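Local coordinates for protein sugar isomerase (Sinorhizobium meliloti, PDB 3QC0) that binds zinc and probably interconverts sugars as an isomerase of the xylose isomerase-like TIM-barrel family, at residues 28-42 and 56-68. Numbering follows the deposited sequence.
Sequences LKHGITAIAPWRDQV and ANGLKLTGLCRGG
Lys60 N bonds Thr33 O, Ile35 N bonds Lys60 O and Thr62 N bonds Ile35 O, a parallel ladder between strands 34-36 and 60-68. The register then slips by one residue, and the backbones meet again in a single bridge between Trp38 and Cys65: Cys65 N gives Pro37 O a nearly straight bond (3.0 Å, 177° at the hydrogen) and Cys65 O takes Arg39 N, in the first turn of helix 39-45. Gly63 O, in the break between, is buried without a partner.

On one face of the sheet Ile35 and Leu61 lie side by side, CG1 of Ile35 3.9 Å from CD1 of Leu61. Just past the strand, the Pro37 ring crosses Leu61 at about a right angle, its CD pressed tightly on Leu61 CD2 at 3.5 Å.

One face of the Trp38 indole lies on Cys65, whose CB makes a CH-pi contact 3.5 Å from the five-membered ring's centroid; SG sits over the same face. Trp38 CZ3 lies over a face of the Arg66 guanidinium, the planes 45° apart, while Arg66 NE bonds an unidentified ligand. The indole NE1 is hydrogen-bonded to Asn10 OD1 of strand 7-10. With alanine in its place, Cys65 would lose the indole face and Asn10 OD1 would probably be left without this N-H donor.

Arg39 runs along Leu64 and Arg66 O before its guanidinium salt-bridges Asp84 and Glu91 of helix 75-94. This is the pairing of adjacent parallel strands in a TIM barrel, with Trp38 beside the zinc ligand Glu248.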
ATOM      1  N   LEU A  28      27.306  -8.789 -18.733  1.00 37.73           N
ATOM      2  CA  LEU A  28      28.654  -9.375 -18.679  1.00 39.20           C
ATOM      3  C   LEU A  28      29.767  -8.343 -18.975  1.00 39.71           C
ATOM      4  O   LEU A  28      30.831  -8.388 -18.334  1.00 38.33           O
ATOM      5  CB  LEU A  28      28.771 -10.547 -19.658  1.00 38.96           C
ATOM      6  CG  LEU A  28      28.013 -11.823 -19.285  1.00 37.58           C
ATOM      7  CD1 LEU A  28      28.053 -12.820 -20.475  1.00 39.21           C
ATOM      8  CD2 LEU A  28      28.567 -12.461 -18.006  1.00 37.00           C
ATOM      9  N   LYS A  29      29.481  -7.410 -19.891  1.00 40.90           N
ATOM     10  CA  LYS A  29      30.393  -6.268 -20.186  1.00 43.77           C
ATOM     11  C   LYS A  29      30.675  -5.442 -18.914  1.00 42.84           C
ATOM     12  O   LYS A  29      31.717  -4.797 -18.808  1.00 41.74           O
ATOM     13  CB  LYS A  29      29.799  -5.316 -21.261  1.00 45.24           C
ATOM     14  CG  LYS A  29      29.777  -5.809 -22.758  1.00 50.41           C
ATOM     15  CD  LYS A  29      28.999  -4.796 -23.681  1.00 54.72           C
ATOM     16  CE  LYS A  29      29.205  -5.067 -25.175  1.00 58.22           C
ATOM     17  NZ  LYS A  29      28.420  -4.234 -26.163  1.00 57.76           N
ATOM     18  N   HIS A  30      29.728  -5.437 -17.964  1.00 40.49           N
ATOM     19  CA  HIS A  30      29.932  -4.723 -16.700  1.00 39.98           C
ATOM     20  C   HIS A  30      30.318  -5.608 -15.526  1.00 38.62           C
ATOM     21  O   HIS A  30      30.246  -5.171 -14.372  1.00 37.39           O
ATOM     22  CB  HIS A  30      28.672  -3.941 -16.328  1.00 38.38           C
ATOM     23  CG  HIS A  30      28.400  -2.773 -17.211  1.00 38.72           C
ATOM     24  ND1 HIS A  30      28.856  -1.507 -16.913  1.00 37.82           N
ATOM     25  CD2 HIS A  30      27.688  -2.659 -18.358  1.00 40.26           C
ATOM     26  CE1 HIS A  30      28.442  -0.666 -17.843  1.00 41.13           C
ATOM     27  NE2 HIS A  30      27.733  -1.337 -18.733  1.00 41.33           N
ATOM     28  N   GLY A  31      30.687  -6.855 -15.785  1.00 37.66           N
ATOM     29  CA  GLY A  31      31.118  -7.726 -14.689  1.00 37.42           C
ATOM     30  C   GLY A  31      29.972  -8.347 -13.893  1.00 35.60           C
ATOM     31  O   GLY A  31      30.178  -8.823 -12.759  1.00 34.18           O
ATOM     32  N   ILE A  32      28.772  -8.325 -14.475  1.00 33.69           N
ATOM     33  CA  ILE A  32      27.588  -8.843 -13.757  1.00 32.34           C
ATOM     34  C   ILE A  32      27.337 -10.263 -14.258  1.00 32.06           C
ATOM     35  O   ILE A  32      27.189 -10.478 -15.473  1.00 31.56           O
ATOM     36  CB  ILE A  32      26.355  -7.914 -13.908  1.00 31.02           C
ATOM     37  CG1 ILE A  32      26.601  -6.583 -13.187  1.00 30.46           C
ATOM     38  CG2 ILE A  32      25.084  -8.581 -13.354  1.00 28.30           C
ATOM     39  CD1 ILE A  32      25.732  -5.455 -13.709  1.00 29.86           C
ATOM     40  N   THR A  33      27.333 -11.228 -13.336  1.00 30.61           N
ATOM     41  CA  THR A  33      27.092 -12.633 -13.706  1.00 31.66           C
ATOM     42  C   THR A  33      25.815 -13.254 -13.134  1.00 29.11           C
ATOM     43  O   THR A  33      25.685 -14.492 -13.055  1.00 29.25           O
ATOM     44  CB  THR A  33      28.287 -13.529 -13.300  1.00 32.11           C
ATOM     45  OG1 THR A  33      28.511 -13.418 -11.890  1.00 33.96           O
ATOM     46  CG2 THR A  33      29.570 -13.139 -14.080  1.00 35.50           C
ATOM     47  N   ALA A  34      24.882 -12.406 -12.708  1.00 26.52           N
ATOM     48  CA  ALA A  34      23.618 -12.898 -12.210  1.00 25.92           C
ATOM     49  C   ALA A  34      22.520 -12.023 -12.799  1.00 23.55           C
ATOM     50  O   ALA A  34      22.670 -10.805 -12.885  1.00 23.54           O
ATOM     51  CB  ALA A  34      23.593 -12.813 -10.685  1.00 25.27           C
ATOM     52  N   ILE A  35      21.431 -12.666 -13.203  1.00 22.27           N
ATOM     53  CA  ILE A  35      20.298 -12.030 -13.843  1.00 22.51           C
ATOM     54  C   ILE A  35      19.014 -12.624 -13.267  1.00 21.70           C
ATOM     55  O   ILE A  35      19.027 -13.679 -12.631  1.00 20.62           O
ATOM     56  CB  ILE A  35      20.322 -12.182 -15.397  1.00 23.21           C
ATOM     57  CG1 ILE A  35      20.323 -13.666 -15.837  1.00 23.47           C
ATOM     58  CG2 ILE A  35      21.560 -11.468 -15.973  1.00 24.37           C
ATOM     59  CD1 ILE A  35      19.832 -13.852 -17.247  1.00 25.63           C
ATOM     60  N   ALA A  36      17.910 -11.946 -13.543  1.00 20.60           N
ATOM     61  CA  ALA A  36      16.578 -12.509 -13.350  1.00 19.20           C
ATOM     62  C   ALA A  36      15.752 -12.152 -14.570  1.00 19.87           C
ATOM     63  O   ALA A  36      15.274 -11.022 -14.702  1.00 18.50           O
ATOM     64  CB  ALA A  36      15.940 -11.983 -12.049  1.00 19.17           C
ATOM     65  N   PRO A  37      15.627 -13.099 -15.519  1.00 17.83           N
ATOM     66  CA  PRO A  37      14.811 -12.852 -16.677  1.00 18.89           C
ATOM     67  C   PRO A  37      13.336 -13.127 -16.427  1.00 18.47           C
ATOM     68  O   PRO A  37      12.967 -13.756 -15.426  1.00 18.04           O
ATOM     69  CB  PRO A  37      15.344 -13.854 -17.685  1.00 18.89           C
ATOM     70  CG  PRO A  37      15.642 -15.063 -16.831  1.00 18.48           C
ATOM     71  CD  PRO A  37      16.156 -14.475 -15.505  1.00 18.88           C
ATOM     72  N   TRP A  38      12.525 -12.654 -17.366  1.00 18.96           N
ATOM     73  CA  TRP A  38      11.114 -12.898 -17.365  1.00 18.37           C
ATOM     74  C   TRP A  38      10.734 -13.949 -18.391  1.00 18.56           C
ATOM     75  O   TRP A  38      11.427 -14.140 -19.421  1.00 18.94           O
ATOM     76  CB  TRP A  38      10.358 -11.593 -17.637  1.00 18.45           C
ATOM     77  CG  TRP A  38      10.442 -10.620 -16.518  1.00 18.27           C
ATOM     78  CD1 TRP A  38      11.561 -10.106 -15.944  1.00 18.64           C
ATOM     79  CD2 TRP A  38       9.338 -10.077 -15.776  1.00 17.88           C
ATOM     80  NE1 TRP A  38      11.227  -9.270 -14.909  1.00 19.75           N
ATOM     81  CE2 TRP A  38       9.870  -9.239 -14.798  1.00 17.31           C
ATOM     82  CE3 TRP A  38       7.957 -10.200 -15.880  1.00 18.55           C
ATOM     83  CZ2 TRP A  38       9.069  -8.510 -13.926  1.00 18.50           C
ATOM     84  CZ3 TRP A  38       7.162  -9.479 -14.988  1.00 19.95           C
ATOM     85  CH2 TRP A  38       7.725  -8.681 -14.022  1.00 19.92           C
ATOM     86  N   ARG A  39       9.609 -14.609 -18.162  1.00 17.97           N
ATOM     87  CA  ARG A  39       9.227 -15.741 -18.998  1.00 18.90           C
ATOM     88  C   ARG A  39       8.979 -15.345 -20.446  1.00 20.08           C
ATOM     89  O   ARG A  39       9.272 -16.132 -21.353  1.00 21.21           O
ATOM     90  CB  ARG A  39       7.997 -16.416 -18.424  1.00 18.43           C
ATOM     91  CG  ARG A  39       8.303 -17.099 -17.078  1.00 17.81           C
ATOM     92  CD  ARG A  39       7.065 -17.660 -16.489  1.00 19.17           C
ATOM     93  NE  ARG A  39       6.540 -18.789 -17.220  1.00 17.54           N
ATOM     94  CZ  ARG A  39       5.289 -19.238 -17.127  1.00 19.45           C
ATOM     95  NH1 ARG A  39       4.399 -18.601 -16.365  1.00 19.64           N
ATOM     96  NH2 ARG A  39       4.900 -20.280 -17.767  1.00 22.71           N
ATOM     97  N   ASP A  40       8.484 -14.136 -20.664  1.00 20.83           N
ATOM     98  CA  ASP A  40       8.226 -13.651 -22.038  1.00 23.01           C
ATOM     99  C   ASP A  40       9.527 -13.438 -22.763  1.00 23.66           C
ATOM    100  O   ASP A  40       9.604 -13.742 -23.958  1.00 25.41           O
ATOM    101  CB  ASP A  40       7.315 -12.412 -22.100  1.00 23.60           C
ATOM    102  CG  ASP A  40       7.825 -11.217 -21.306  1.00 26.05           C
ATOM    103  OD1 ASP A  40       8.710 -11.326 -20.451  1.00 26.17           O
ATOM    104  OD2 ASP A  40       7.271 -10.117 -21.545  1.00 32.04           O
ATOM    105  N   GLN A  41      10.542 -12.954 -22.053  1.00 23.04           N
ATOM    106  CA  GLN A  41      11.871 -12.743 -22.644  1.00 23.70           C
ATOM    107  C   GLN A  41      12.514 -14.068 -23.013  1.00 23.72           C
ATOM    108  O   GLN A  41      13.172 -14.193 -24.081  1.00 23.55           O
ATOM    109  CB  GLN A  41      12.779 -12.000 -21.682  1.00 23.79           C
ATOM    110  CG  GLN A  41      12.264 -10.587 -21.323  1.00 23.22           C
ATOM    111  CD  GLN A  41      13.103  -9.915 -20.262  1.00 25.45           C
ATOM    112  OE1 GLN A  41      13.422 -10.523 -19.237  1.00 23.14           O
ATOM    113  NE2 GLN A  41      13.454  -8.620 -20.490  1.00 26.74           N
ATOM    114  N   VAL A  42      12.387 -15.057 -22.127  1.00 23.28           N
ATOM    115  CA  VAL A  42      12.886 -16.403 -22.398  1.00 23.59           C
ATOM    116  C   VAL A  42      12.161 -17.021 -23.588  1.00 24.49           C
ATOM    117  O   VAL A  42      12.834 -17.630 -24.493  1.00 26.67           O
ATOM    118  CB  VAL A  42      12.773 -17.294 -21.114  1.00 21.88           C
ATOM    119  CG1 VAL A  42      13.057 -18.813 -21.407  1.00 21.84           C
ATOM    120  CG2 VAL A  42      13.685 -16.708 -19.990  1.00 22.81           C
ATOM    121  N   ALA A  56      26.719 -21.488 -20.821  1.00 37.95           N
ATOM    122  CA  ALA A  56      27.986 -21.075 -21.492  1.00 39.72           C
ATOM    123  C   ALA A  56      28.711 -19.971 -20.738  1.00 40.54           C
ATOM    124  O   ALA A  56      29.938 -19.927 -20.674  1.00 39.89           O
ATOM    125  CB  ALA A  56      27.708 -20.636 -22.926  1.00 40.00           C
ATOM    126  N   ASN A  57      27.936 -19.063 -20.140  1.00 38.90           N
ATOM    127  CA  ASN A  57      28.496 -17.931 -19.434  1.00 40.25           C
ATOM    128  C   ASN A  57      28.507 -18.114 -17.921  1.00 39.19           C
ATOM    129  O   ASN A  57      28.923 -17.226 -17.198  1.00 38.35           O
ATOM    130  CB  ASN A  57      27.731 -16.678 -19.836  1.00 39.88           C
ATOM    131  CG  ASN A  57      27.925 -16.345 -21.296  1.00 39.65           C
ATOM    132  OD1 ASN A  57      28.945 -15.765 -21.672  1.00 38.98           O
ATOM    133  ND2 ASN A  57      26.969 -16.716 -22.128  1.00 36.43           N
ATOM    134  N   GLY A  58      28.069 -19.272 -17.442  1.00 38.37           N
ATOM    135  CA  GLY A  58      28.098 -19.570 -16.015  1.00 38.03           C
ATOM    136  C   GLY A  58      27.183 -18.630 -15.207  1.00 36.27           C
ATOM    137  O   GLY A  58      27.519 -18.290 -14.073  1.00 35.86           O
ATOM    138  N   LEU A  59      26.065 -18.205 -15.798  1.00 33.53           N
ATOM    139  CA  LEU A  59      25.173 -17.191 -15.154  1.00 31.90           C
ATOM    140  C   LEU A  59      24.384 -17.810 -14.027  1.00 29.87           C
ATOM    141  O   LEU A  59      23.840 -18.905 -14.166  1.00 29.14           O
ATOM    142  CB  LEU A  59      24.187 -16.582 -16.160  1.00 31.19           C
ATOM    143  CG  LEU A  59      24.691 -15.838 -17.399  1.00 33.11           C
ATOM    144  CD1 LEU A  59      23.509 -15.307 -18.230  1.00 33.74           C
ATOM    145  CD2 LEU A  59      25.635 -14.718 -17.038  1.00 33.37           C
ATOM    146  N   LYS A  60      24.295 -17.076 -12.912  1.00 28.16           N
ATOM    147  CA  LYS A  60      23.332 -17.362 -11.844  1.00 27.81           C
ATOM    148  C   LYS A  60      22.026 -16.674 -12.219  1.00 25.56           C
ATOM    149  O   LYS A  60      22.037 -15.570 -12.766  1.00 24.82           O
ATOM    150  CB  LYS A  60      23.846 -16.843 -10.497  1.00 28.07           C
ATOM    151  CG  LYS A  60      22.750 -16.685  -9.442  1.00 28.76           C
ATOM    152  CD  LYS A  60      23.299 -16.205  -8.096  1.00 30.53           C
ATOM    153  CE  LYS A  60      24.059 -17.299  -7.344  1.00 31.38           C
ATOM    154  NZ  LYS A  60      23.303 -18.563  -7.173  1.00 29.76           N
ATOM    155  N   LEU A  61      20.906 -17.338 -11.968  1.00 23.80           N
ATOM    156  CA  LEU A  61      19.595 -16.693 -12.023  1.00 22.37           C
ATOM    157  C   LEU A  61      19.104 -16.511 -10.593  1.00 21.73           C
ATOM    158  O   LEU A  61      18.885 -17.489  -9.873  1.00 22.46           O
ATOM    159  CB  LEU A  61      18.585 -17.505 -12.815  1.00 21.88           C
ATOM    160  CG  LEU A  61      18.458 -17.113 -14.290  1.00 22.88           C
ATOM    161  CD1 LEU A  61      19.725 -17.426 -15.080  1.00 26.01           C
ATOM    162  CD2 LEU A  61      17.213 -17.754 -14.912  1.00 25.08           C
ATOM    163  N   THR A  62      18.982 -15.263 -10.161  1.00 20.79           N
ATOM    164  CA  THR A  62      18.475 -15.017  -8.798  1.00 20.23           C
ATOM    165  C   THR A  62      16.971 -15.303  -8.713  1.00 19.82           C
ATOM    166  O   THR A  62      16.425 -15.470  -7.613  1.00 20.10           O
ATOM    167  CB  THR A  62      18.805 -13.573  -8.327  1.00 20.07           C
ATOM    168  OG1 THR A  62      18.456 -12.641  -9.355  1.00 19.83           O
ATOM    169  CG2 THR A  62      20.301 -13.465  -7.973  1.00 22.70           C
ATOM    170  N   GLY A  63      16.310 -15.325  -9.868  1.00 18.93           N
ATOM    171  CA  GLY A  63      14.914 -15.685  -9.976  1.00 18.17           C
ATOM    172  C   GLY A  63      14.511 -15.859 -11.427  1.00 18.63           C
ATOM    173  O   GLY A  63      15.251 -15.423 -12.331  1.00 19.19           O
ATOM    174  N   LEU A  64      13.358 -16.485 -11.638  1.00 16.67           N
ATOM    175  CA  LEU A  64      12.627 -16.393 -12.907  1.00 17.08           C
ATOM    176  C   LEU A  64      11.301 -15.694 -12.579  1.00 15.51           C
ATOM    177  O   LEU A  64      10.587 -16.096 -11.647  1.00 15.39           O
ATOM    178  CB  LEU A  64      12.353 -17.769 -13.508  1.00 16.61           C
ATOM    179  CG  LEU A  64      11.532 -17.810 -14.793  1.00 16.71           C
ATOM    180  CD1 LEU A  64      12.246 -17.080 -15.973  1.00 16.50           C
ATOM    181  CD2 LEU A  64      11.183 -19.267 -15.179  1.00 16.51           C
ATOM    182  N   CYS A  65      10.986 -14.655 -13.348  1.00 16.48           N
ATOM    183  CA  CYS A  65       9.743 -13.914 -13.174  1.00 15.87           C
ATOM    184  C   CYS A  65       8.747 -14.245 -14.278  1.00 15.93           C
ATOM    185  O   CYS A  65       9.050 -13.998 -15.466  1.00 17.61           O
ATOM    186  CB  CYS A  65       9.998 -12.424 -13.203  1.00 16.42           C
ATOM    187  SG  CYS A  65      10.887 -11.796 -11.796  1.00 22.86           S
ATOM    188  N   ARG A  66       7.558 -14.771 -13.986  1.00 15.15           N
ATOM    189  CA  ARG A  66       7.067 -15.157 -12.666  1.00 14.66           C
ATOM    190  C   ARG A  66       5.966 -16.174 -12.842  1.00 14.36           C
ATOM    191  O   ARG A  66       5.311 -16.252 -13.885  1.00 15.33           O
ATOM    192  CB  ARG A  66       6.518 -13.927 -11.872  1.00 15.23           C
ATOM    193  CG  ARG A  66       5.275 -13.236 -12.434  1.00 16.48           C
ATOM    194  CD  ARG A  66       5.525 -12.399 -13.609  1.00 17.50           C
ATOM    195  NE  ARG A  66       4.490 -11.381 -13.853  1.00 17.00           N
ATOM    196  CZ  ARG A  66       3.689 -11.267 -14.888  1.00 22.92           C
ATOM    197  NH1 ARG A  66       3.735 -12.080 -15.960  1.00 25.92           N
ATOM    198  NH2 ARG A  66       2.837 -10.230 -14.873  1.00 24.57           N
ATOM    199  N   GLY A  67       5.714 -16.924 -11.773  1.00 13.16           N
ATOM    200  CA  GLY A  67       4.495 -17.693 -11.633  1.00 12.42           C
ATOM    201  C   GLY A  67       3.510 -16.914 -10.765  1.00 11.86           C
ATOM    202  O   GLY A  67       3.666 -15.702 -10.560  1.00 13.03           O
ATOM    203  N   GLY A  68       2.497 -17.623 -10.312  1.00 12.34           N
ATOM    204  CA  GLY A  68       1.433 -17.080  -9.480  1.00 11.84           C
ATOM    205  C   GLY A  68       0.115 -17.021 -10.214  1.00 13.01           C
ATOM    206  O   GLY A  68      -0.264 -17.921 -10.933  1.00 13.00           O
TER